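Local coordinates for mandelate racemase / muconate lactonizing enzyme, C-terminal domain protein (Pseudovibrio sp. JE062, PDB 4JHM) that is of unknown function but belongs to the enolase superfamily, with an N-terminal capping domain set against a TIM-barrel-like domain, at residues Gln299-Thr304 against Glu324-Tyr329; Asn310-Leu315 against His349-Asn354; Thr36-Arg41 against Gly52-Tyr57. All coordinates share one frame; numbering follows the deposited sequence.

Contact 1: Gln299-Thr304 against Glu324-Tyr329; sequences QSMGYT and EQFYPY
Glu324 and Met301 meet through polar groups and hydrocarbon at once. The glutamate leaves its strand with CG anti to the backbone N (chi1 -180°) and continues as an extended chain, which carries the carboxylate to the backbone of the 299-304 loop. There Met301 N gives OE2 a weak hydrogen bond, 3.3 Å long and bent to 132° at the hydrogen. OE1 has partners of its own, Lys165 in a salt bridge and Ser139 by a hydrogen bond. The two oxygens thus have different partners, the loop backbone weakly at OE2, Lys165 and Ser139 at OE1. A long acidic residue suits this place because it can span from the strand to the loop.

Van der Waals contacts surround the carboxylate. Met301 CB lies against the carboxylate carbon, while CG of Gln299 is 3.9 Å from Glu324 OE2. Gln299 and Glu324 run side by side in the same direction, and OE1 of Gln299 accepts a hydrogen bond from Asn249 ND2. Ser300, small enough to sit close to the strand, rests its side chain beside the backbone and CB of Glu324.

Farther along, Met301, modelled as selenomethionine, makes a nonpolar Met-aromatic contact with Phe326. Its SE is 3.9 Å from CD1 of Phe326 and 4.9 Å from the ring centroid, lying 56° off the ring normal, an oblique approach that suits a flexible, polarisable side chain beside an aromatic one.

Phe332 meets the Phe326 ring edge-to-face. Strand 323-326 belongs to the beta/alpha barrel and pairs in parallel with strand 133-139, Glu324 touching Tyr137 there, while the 299-304 loop leads into one of the barrel's helices, 304-316, where Ser300 packs on Asn310.

Contact 2: Asn310-Leu315 against His349-Asn354; sequences NLHVAL and HAPAGN
Leu311 and Leu315, one helical turn apart, present their CD2 methyls to the chain at His349-Pro351, and this is where the contact is tightest. CD2 of Leu311 reaches CD of the Pro351 ring at 4.0 Å, and the same methyl is 3.7 Å from the carbonyl O of His349. With CG anti to the backbone N (chi1 170°), Leu311 extends out from the helix far enough to reach both. Leu315 CD2 packs on the CB of Ala350, a small methyl that suits a place close to the helix. The nearest backbone approach is between the CA atoms of His312 and Ala350, 7.0 Å apart. The spacing of the leucines is fixed by the helix itself, where Leu315 N donates to Leu311 O at 3.0 Å.

His312 adds a thinner layer. Its NE2 is 4.2 Å from Pro351 CD, and the imidazole is turned obliquely to that carbon. Both ring nitrogens are engaged elsewhere: NE2 bonds to Leu356 O and ND1 to Tyr124 N, an arrangement consistent with the proton on NE2, and one that fixes the rotation of the ring. A histidine suits this place because it can link two backbones while its ring also lies beside Pro351.

Toward solvent the contact thins out. His349 directs its exposed side chain away from the helix, where NE2 bonds to Asp343, and beyond Pro351 the chain moves off through exposed Ala352.

Tyr124 touches both Leu315 and Ala350, and Ile134 of strand 133-139 touches both leucines. Strand 347-349 runs antiparallel to that same strand. The arrangement belongs to the beta/alpha barrel: a helix of the outer layer, with leucines turned to the strands, covered at its side by the chain that leaves strand 347-349.

Contact 3: Thr36-Arg41 against Gly52-Tyr57; sequences TNNIVR and GATMSY
The Asn38 amide lies along the neighbouring strand, with Ser56 OG in its plane, 2.7 Å from ND2, and Thr54 O tilted 24° out of that plane, 2.9 Å from the same nitrogen. Its CG stands beside the backbone N (chi1 -56°), which brings ND2 to the neighbouring strand. Thr54 O thus takes two bonds, from Asn38 N and from ND2, which reach it from opposite faces of the carbonyl plane. Thr54 O and Ser56 OG fix the rotation of the amide, and Asp63, bonded to Ser56 OG, in turn positions the serine hydroxyl. The second amide, that of Asn37, lies on the other side of the sheet, with OD1 3.6 Å from Ala53 CB.

Between the backbones, Thr36-Ser56, Asn38-Thr54 and Val40-Gly52 are antiparallel hydrogen-bonded pairs, each closed by two N-H to O bonds. Asn37-Met55 and Ile39-Ala53 are non-hydrogen-bonded pairs; Ile39 CG1 is 4.1 Å from the small Ala53 CB.

Asn38, Val40 and Thr54 touch helix 65-73, and Val40 and Thr54 also helix 100-119, whereas Asn37 and Met55 turn to Tyr303. Met55 O also accepts a hydrogen bond from Trp98 of a second subunit. This is the beta hairpin of the N-terminal capping domain of the enolase superfamily, whose antiparallel sheet is backed by helices.

From the N terminus, contact 3 comes first, closing the short hairpin between strands 34-44 and 50-58 before either of the others opens. Contact 1 then opens at 299-304 and closes at 324-329, joining the loop before helix 304-316 to strand 323-326. Contact 2 starts on that helix, inside the loop of contact 1, and closes beyond it at 349-354, so the two cross; it joins the helix to the loop after strand 347-349. Contacts 1 and 2 also touch, Gln299 packing on Asn310. Gly302 and Tyr303 of contact 1 pack on Asn37 and Met55 of contact 3, joining the barrel to the capping domain. Contacts 2 and 3 do not touch; their nearest atoms are about 7 Å apart.

Contact 1: Gln299-Thr304 against Glu324-Tyr329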
loop_
_atom_site.group_PDB
_atom_site.type_symbol
_atom_site.label_atom_id
_atom_site.label_comp_id
_atom_site.label_asym_id
_atom_site.label_seq_id
_atom_site.Cartn_x
_atom_site.Cartn_y
_atom_site.Cartn_z
ATOM N N GLN A 299 -3.263 -32.061 -8.066
ATOM C CA GLN A 299 -2.679 -32.591 -9.270
ATOM C C GLN A 299 -2.456 -34.076 -9.033
ATOM O O GLN A 299 -1.402 -34.488 -8.547
ATOM C CB GLN A 299 -1.364 -31.881 -9.567
ATOM C CG GLN A 299 -0.536 -32.545 -10.644
ATOM C CD GLN A 299 0.252 -31.542 -11.446
ATOM O OE1 GLN A 299 1.481 -31.588 -11.484
ATOM N NE2 GLN A 299 -0.452 -30.617 -12.083
ATOM N N SER A 300 -3.466 -34.876 -9.355
ATOM C CA SER A 300 -3.411 -36.311 -9.103
ATOM C C SER A 300 -3.141 -37.095 -10.377
ATOM O O SER A 300 -3.353 -38.296 -10.417
ATOM C CB SER A 300 -4.720 -36.791 -8.480
ATOM O OG SER A 300 -5.757 -36.856 -9.446
HETATM N N MSE A 301 -2.672 -36.414 -11.417
HETATM C CA MSE A 301 -2.316 -37.080 -12.667
HETATM C C MSE A 301 -1.072 -37.897 -12.470
HETATM O O MSE A 301 -0.031 -37.374 -12.088
HETATM C CB MSE A 301 -2.086 -36.037 -13.754
HETATM C CG MSE A 301 -0.882 -36.373 -14.625
HETATM SE SE MSE A 301 -1.446 -36.436 -16.505
HETATM C CE MSE A 301 -0.588 -34.773 -17.134
ATOM N N GLY A 302 -1.171 -39.196 -12.728
ATOM C CA GLY A 302 -0.030 -40.094 -12.583
ATOM C C GLY A 302 -0.443 -41.532 -12.335
ATOM O O GLY A 302 -1.557 -41.929 -12.664
ATOM N N TYR A 303 0.460 -42.310 -11.749
ATOM C CA TYR A 303 0.208 -43.721 -11.486
ATOM C C TYR A 303 -0.632 -43.879 -10.236
ATOM O O TYR A 303 -0.668 -42.979 -9.402
ATOM C CB TYR A 303 1.524 -44.468 -11.327
ATOM C CG TYR A 303 2.336 -44.504 -12.594
ATOM C CD1 TYR A 303 2.140 -45.506 -13.536
ATOM C CD2 TYR A 303 3.289 -43.533 -12.857
ATOM C CE1 TYR A 303 2.879 -45.542 -14.704
ATOM C CE2 TYR A 303 4.031 -43.561 -14.021
ATOM C CZ TYR A 303 3.823 -44.569 -14.939
ATOM O OH TYR A 303 4.563 -44.595 -16.092
ATOM N N THR A 304 -1.294 -45.026 -10.101
ATOM C CA THR A 304 -2.311 -45.205 -9.062
ATOM C C THR A 304 -1.842 -44.772 -7.672
ATOM O O THR A 304 -2.620 -44.201 -6.901
ATOM C CB THR A 304 -2.833 -46.652 -9.010
ATOM O OG1 THR A 304 -1.807 -47.545 -9.449
ATOM C CG2 THR A 304 -4.054 -46.810 -9.910
ATOM N N GLU A 324 -8.178 -35.325 -10.350
ATOM C CA GLU A 324 -7.668 -35.415 -11.709
ATOM C C GLU A 324 -7.548 -36.882 -12.119
ATOM O O GLU A 324 -6.803 -37.650 -11.515
ATOM C CB GLU A 324 -6.317 -34.714 -11.816
ATOM C CG GLU A 324 -5.705 -34.746 -13.206
ATOM C CD GLU A 324 -4.536 -33.795 -13.356
ATOM O OE1 GLU A 324 -4.268 -33.378 -14.500
ATOM O OE2 GLU A 324 -3.886 -33.463 -12.338
ATOM N N GLN A 325 -8.300 -37.264 -13.143
ATOM C CA GLN A 325 -8.268 -38.629 -13.648
ATOM C C GLN A 325 -7.869 -38.629 -15.112
ATOM O O GLN A 325 -8.664 -38.264 -15.983
ATOM C CB GLN A 325 -9.640 -39.286 -13.500
ATOM C CG GLN A 325 -9.716 -40.693 -14.073
ATOM C CD GLN A 325 -9.074 -41.721 -13.166
ATOM O OE1 GLN A 325 -7.948 -42.164 -13.401
ATOM N NE2 GLN A 325 -9.783 -42.094 -12.113
ATOM N N PHE A 326 -6.634 -39.033 -15.385
ATOM C CA PHE A 326 -6.192 -39.169 -16.760
ATOM C C PHE A 326 -6.921 -40.340 -17.410
ATOM O O PHE A 326 -7.025 -41.422 -16.831
ATOM C CB PHE A 326 -4.682 -39.374 -16.847
ATOM C CG PHE A 326 -4.180 -39.457 -18.253
ATOM C CD1 PHE A 326 -3.802 -38.310 -18.937
ATOM C CD2 PHE A 326 -4.115 -40.675 -18.908
ATOM C CE1 PHE A 326 -3.351 -38.380 -20.243
ATOM C CE2 PHE A 326 -3.665 -40.754 -20.213
ATOM C CZ PHE A 326 -3.283 -39.603 -20.882
ATOM N N TYR A 327 -7.420 -40.110 -18.618
ATOM C CA TYR A 327 -8.224 -41.091 -19.335
ATOM C C TYR A 327 -7.642 -41.190 -20.743
ATOM O O TYR A 327 -7.465 -40.163 -21.401
ATOM C CB TYR A 327 -9.687 -40.623 -19.356
ATOM C CG TYR A 327 -10.691 -41.643 -19.846
ATOM C CD1 TYR A 327 -10.802 -42.888 -19.239
ATOM C CD2 TYR A 327 -11.550 -41.348 -20.900
ATOM C CE1 TYR A 327 -11.723 -43.818 -19.683
ATOM C CE2 TYR A 327 -12.476 -42.272 -21.352
ATOM C CZ TYR A 327 -12.558 -43.504 -20.741
ATOM O OH TYR A 327 -13.479 -44.428 -21.185
ATOM N N PRO A 328 -7.317 -42.413 -21.210
ATOM C CA PRO A 328 -7.513 -43.742 -20.607
ATOM C C PRO A 328 -6.708 -43.980 -19.331
ATOM O O PRO A 328 -5.843 -43.178 -18.987
ATOM C CB PRO A 328 -7.033 -44.708 -21.702
ATOM C CG PRO A 328 -6.870 -43.890 -22.938
ATOM C CD PRO A 328 -6.579 -42.501 -22.480
ATOM N N TYR A 329 -6.994 -45.089 -18.648
ATOM C CA TYR A 329 -6.360 -45.401 -17.370
ATOM C C TYR A 329 -5.159 -46.316 -17.538
ATOM O O TYR A 329 -4.116 -46.112 -16.922
ATOM C CB TYR A 329 -7.337 -46.122 -16.439
ATOM C CG TYR A 329 -8.738 -45.560 -16.378
ATOM C CD1 TYR A 329 -8.972 -44.272 -15.918
ATOM C CD2 TYR A 329 -9.834 -46.338 -16.741
ATOM C CE1 TYR A 329 -10.255 -43.765 -15.845
ATOM C CE2 TYR A 329 -11.121 -45.839 -16.673
ATOM C CZ TYR A 329 -11.326 -44.554 -16.222
ATOM O OH TYR A 329 -12.600 -44.044 -16.148
#

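Contact 2: Asn310-Leu315 against His349-Asn354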
loop_
_atom_site.group_PDB
_atom_site.type_symbol
_atom_site.label_atom_id
_atom_site.label_comp_id
_atom_site.label_asym_id
_atom_site.label_seq_id
_atom_site.Cartn_x
_atom_site.Cartn_y
_atom_site.Cartn_z
ATOM N N ASN A 310 -3.004 -38.374 -3.314
ATOM C CA ASN A 310 -3.742 -37.122 -3.413
ATOM C C ASN A 310 -5.226 -37.321 -3.127
ATOM O O ASN A 310 -5.845 -36.537 -2.403
ATOM C CB ASN A 310 -3.568 -36.516 -4.808
ATOM C CG ASN A 310 -2.121 -36.166 -5.121
ATOM O OD1 ASN A 310 -1.590 -35.170 -4.628
ATOM N ND2 ASN A 310 -1.484 -36.977 -5.955
ATOM N N LEU A 311 -5.802 -38.373 -3.698
ATOM C CA LEU A 311 -7.224 -38.626 -3.526
ATOM C C LEU A 311 -7.578 -38.679 -2.042
ATOM O O LEU A 311 -8.616 -38.164 -1.617
ATOM C CB LEU A 311 -7.627 -39.930 -4.217
ATOM C CG LEU A 311 -9.041 -40.438 -3.913
ATOM C CD1 LEU A 311 -10.099 -39.401 -4.256
ATOM C CD2 LEU A 311 -9.313 -41.730 -4.664
ATOM N N HIS A 312 -6.707 -39.299 -1.253
ATOM C CA HIS A 312 -6.972 -39.481 0.164
ATOM C C HIS A 312 -7.040 -38.148 0.892
ATOM O O HIS A 312 -7.971 -37.877 1.649
ATOM C CB HIS A 312 -5.905 -40.376 0.795
ATOM C CG HIS A 312 -6.211 -41.834 0.685
ATOM N ND1 HIS A 312 -7.175 -42.447 1.454
ATOM C CD2 HIS A 312 -5.692 -42.799 -0.109
ATOM C CE1 HIS A 312 -7.233 -43.729 1.142
ATOM N NE2 HIS A 312 -6.344 -43.968 0.197
ATOM N N VAL A 313 -6.046 -37.312 0.654
ATOM C CA VAL A 313 -6.007 -36.010 1.282
ATOM C C VAL A 313 -7.255 -35.215 0.900
ATOM O O VAL A 313 -7.852 -34.554 1.744
ATOM C CB VAL A 313 -4.727 -35.251 0.885
ATOM C CG1 VAL A 313 -4.656 -33.910 1.595
ATOM C CG2 VAL A 313 -3.502 -36.093 1.211
ATOM N N ALA A 314 -7.660 -35.301 -0.364
ATOM C CA ALA A 314 -8.829 -34.560 -0.846
ATOM C C ALA A 314 -10.126 -35.061 -0.202
ATOM O O ALA A 314 -11.086 -34.308 -0.063
ATOM C CB ALA A 314 -8.924 -34.631 -2.365
ATOM N N LEU A 315 -10.152 -36.329 0.189
ATOM C CA LEU A 315 -11.331 -36.892 0.851
ATOM C C LEU A 315 -11.403 -36.483 2.324
ATOM O O LEU A 315 -12.469 -36.527 2.937
ATOM C CB LEU A 315 -11.347 -38.418 0.718
ATOM C CG LEU A 315 -12.073 -38.979 -0.512
ATOM C CD1 LEU A 315 -11.917 -38.098 -1.741
ATOM C CD2 LEU A 315 -11.578 -40.381 -0.811
ATOM N N HIS A 349 -13.960 -43.158 -6.313
ATOM C CA HIS A 349 -14.150 -43.642 -4.947
ATOM C C HIS A 349 -12.837 -43.957 -4.243
ATOM O O HIS A 349 -11.884 -44.410 -4.865
ATOM C CB HIS A 349 -15.025 -44.895 -4.947
ATOM C CG HIS A 349 -16.457 -44.626 -5.278
ATOM N ND1 HIS A 349 -17.400 -44.337 -4.316
ATOM C CD2 HIS A 349 -17.107 -44.594 -6.465
ATOM C CE1 HIS A 349 -18.571 -44.140 -4.896
ATOM N NE2 HIS A 349 -18.420 -44.291 -6.200
ATOM N N ALA A 350 -12.804 -43.722 -2.936
ATOM C CA ALA A 350 -11.671 -44.124 -2.119
ATOM C C ALA A 350 -11.502 -45.627 -2.230
ATOM O O ALA A 350 -12.481 -46.362 -2.132
ATOM C CB ALA A 350 -11.898 -43.737 -0.671
ATOM N N PRO A 351 -10.258 -46.089 -2.443
ATOM C CA PRO A 351 -9.962 -47.523 -2.538
ATOM C C PRO A 351 -10.384 -48.301 -1.293
ATOM O O PRO A 351 -10.756 -47.706 -0.282
ATOM C CB PRO A 351 -8.441 -47.563 -2.708
ATOM C CG PRO A 351 -8.080 -46.229 -3.274
ATOM C CD PRO A 351 -9.069 -45.257 -2.699
ATOM N N ALA A 352 -10.307 -49.625 -1.376
ATOM C CA ALA A 352 -10.869 -50.505 -0.357
ATOM C C ALA A 352 -10.001 -50.627 0.895
ATOM O O ALA A 352 -10.495 -50.471 2.013
ATOM C CB ALA A 352 -11.116 -51.883 -0.951
ATOM N N GLY A 353 -8.714 -50.909 0.706
ATOM C CA GLY A 353 -7.831 -51.268 1.818
ATOM C C GLY A 353 -7.633 -50.175 2.849
ATOM O O GLY A 353 -8.427 -49.242 2.946
ATOM N N ASN A 354 -6.569 -50.304 3.633
ATOM C CA ASN A 354 -6.171 -49.259 4.567
ATOM C C ASN A 354 -4.983 -48.487 4.023
ATOM O O ASN A 354 -4.498 -48.769 2.928
ATOM C CB ASN A 354 -5.808 -49.862 5.917
ATOM C CG ASN A 354 -6.962 -50.606 6.547
ATOM O OD1 ASN A 354 -8.128 -50.277 6.320
ATOM N ND2 ASN A 354 -6.643 -51.617 7.346
#

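Contact 3: Thr36-Arg41 against Gly52-Tyr57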
loop_
_atom_site.group_PDB
_atom_site.type_symbol
_atom_site.label_atom_id
_atom_site.label_comp_id
_atom_site.label_asym_id
_atom_site.label_seq_id
_atom_site.Cartn_x
_atom_site.Cartn_y
_atom_site.Cartn_z
ATOM N N THR A 36 8.213 -42.451 -16.288
ATOM C CA THR A 36 8.813 -43.362 -15.332
ATOM C C THR A 36 8.102 -43.212 -14.004
ATOM O O THR A 36 7.724 -42.099 -13.619
ATOM C CB THR A 36 10.281 -43.015 -15.076
ATOM O OG1 THR A 36 11.001 -43.030 -16.310
ATOM C CG2 THR A 36 10.899 -44.003 -14.114
ATOM N N ASN A 37 7.925 -44.327 -13.304
ATOM C CA ASN A 37 7.375 -44.305 -11.956
ATOM C C ASN A 37 8.459 -44.713 -10.964
ATOM O O ASN A 37 9.184 -45.681 -11.198
ATOM C CB ASN A 37 6.178 -45.247 -11.856
ATOM C CG ASN A 37 5.328 -44.995 -10.623
ATOM O OD1 ASN A 37 5.688 -44.206 -9.751
ATOM N ND2 ASN A 37 4.191 -45.671 -10.545
ATOM N N ASN A 38 8.575 -43.966 -9.868
ATOM C CA ASN A 38 9.550 -44.266 -8.825
ATOM C C ASN A 38 8.847 -44.741 -7.568
ATOM O O ASN A 38 8.060 -44.008 -6.980
ATOM C CB ASN A 38 10.376 -43.026 -8.510
ATOM C CG ASN A 38 11.048 -42.455 -9.738
ATOM O OD1 ASN A 38 11.994 -43.039 -10.268
ATOM N ND2 ASN A 38 10.564 -41.308 -10.201
ATOM N N ILE A 39 9.126 -45.969 -7.151
ATOM C CA ILE A 39 8.445 -46.526 -5.994
ATOM C C ILE A 39 9.390 -46.763 -4.826
ATOM O O ILE A 39 10.456 -47.360 -4.984
ATOM C CB ILE A 39 7.744 -47.848 -6.341
ATOM C CG1 ILE A 39 6.542 -47.581 -7.246
ATOM C CG2 ILE A 39 7.292 -48.553 -5.072
ATOM C CD1 ILE A 39 5.865 -48.835 -7.760
ATOM N N VAL A 40 8.980 -46.279 -3.656
ATOM C CA VAL A 40 9.668 -46.558 -2.406
ATOM C C VAL A 40 8.827 -47.524 -1.585
ATOM O O VAL A 40 7.688 -47.212 -1.236
ATOM C CB VAL A 40 9.870 -45.283 -1.568
ATOM C CG1 VAL A 40 10.496 -45.628 -0.226
ATOM C CG2 VAL A 40 10.727 -44.276 -2.316
ATOM N N ARG A 41 9.384 -48.695 -1.285
ATOM C CA ARG A 41 8.703 -49.664 -0.438
ATOM C C ARG A 41 9.438 -49.811 0.892
ATOM O O ARG A 41 10.571 -50.285 0.930
ATOM C CB ARG A 41 8.608 -51.026 -1.129
ATOM C CG ARG A 41 7.366 -51.807 -0.728
ATOM C CD ARG A 41 7.661 -53.254 -0.392
ATOM N NE ARG A 41 7.816 -54.097 -1.575
ATOM C CZ ARG A 41 7.610 -55.411 -1.585
ATOM N NH1 ARG A 41 7.232 -56.039 -0.479
ATOM N NH2 ARG A 41 7.774 -56.102 -2.701
ATOM N N GLY A 52 5.076 -45.706 -1.352
ATOM C CA GLY A 52 5.003 -44.334 -1.836
ATOM C C GLY A 52 5.578 -44.299 -3.233
ATOM O O GLY A 52 6.263 -45.234 -3.640
ATOM N N ALA A 53 5.305 -43.228 -3.971
ATOM C CA ALA A 53 5.728 -43.148 -5.362
ATOM C C ALA A 53 5.701 -41.724 -5.886
ATOM O O ALA A 53 4.832 -40.936 -5.520
ATOM C CB ALA A 53 4.834 -44.021 -6.225
ATOM N N THR A 54 6.659 -41.402 -6.747
ATOM C CA THR A 54 6.622 -40.150 -7.483
ATOM C C THR A 54 6.991 -40.393 -8.943
ATOM O O THR A 54 7.792 -41.272 -9.269
ATOM C CB THR A 54 7.556 -39.082 -6.882
ATOM O OG1 THR A 54 7.231 -37.802 -7.437
ATOM C CG2 THR A 54 9.016 -39.407 -7.175
HETATM N N MSE A 55 6.403 -39.585 -9.814
HETATM C CA MSE A 55 6.489 -39.792 -11.242
HETATM C C MSE A 55 7.519 -38.891 -11.845
HETATM O O MSE A 55 7.657 -37.741 -11.433
HETATM C CB MSE A 55 5.113 -39.432 -11.768
HETATM C CG MSE A 55 4.888 -39.961 -13.169
HETATM SE SE MSE A 55 3.157 -39.283 -13.808
HETATM C CE MSE A 55 3.590 -37.372 -14.026
ATOM N N SER A 56 8.262 -39.409 -12.819
ATOM C CA SER A 56 9.185 -38.595 -13.605
ATOM C C SER A 56 8.734 -38.597 -15.061
ATOM O O SER A 56 8.108 -39.550 -15.521
ATOM C CB SER A 56 10.607 -39.150 -13.522
ATOM O OG SER A 56 10.964 -39.473 -12.194
ATOM N N TYR A 57 9.056 -37.534 -15.785
ATOM C CA TYR A 57 8.808 -37.490 -17.222
ATOM C C TYR A 57 10.019 -36.883 -17.919
ATOM O O TYR A 57 10.294 -35.694 -17.783
ATOM C CB TYR A 57 7.528 -36.707 -17.538
ATOM C CG TYR A 57 7.202 -35.642 -16.522
ATOM C CD1 TYR A 57 6.454 -35.941 -15.396
ATOM C CD2 TYR A 57 7.649 -34.339 -16.684
ATOM C CE1 TYR A 57 6.161 -34.973 -14.457
ATOM C CE2 TYR A 57 7.363 -33.362 -15.750
ATOM C CZ TYR A 57 6.618 -33.682 -14.638
ATOM O OH TYR A 57 6.327 -32.709 -13.707
#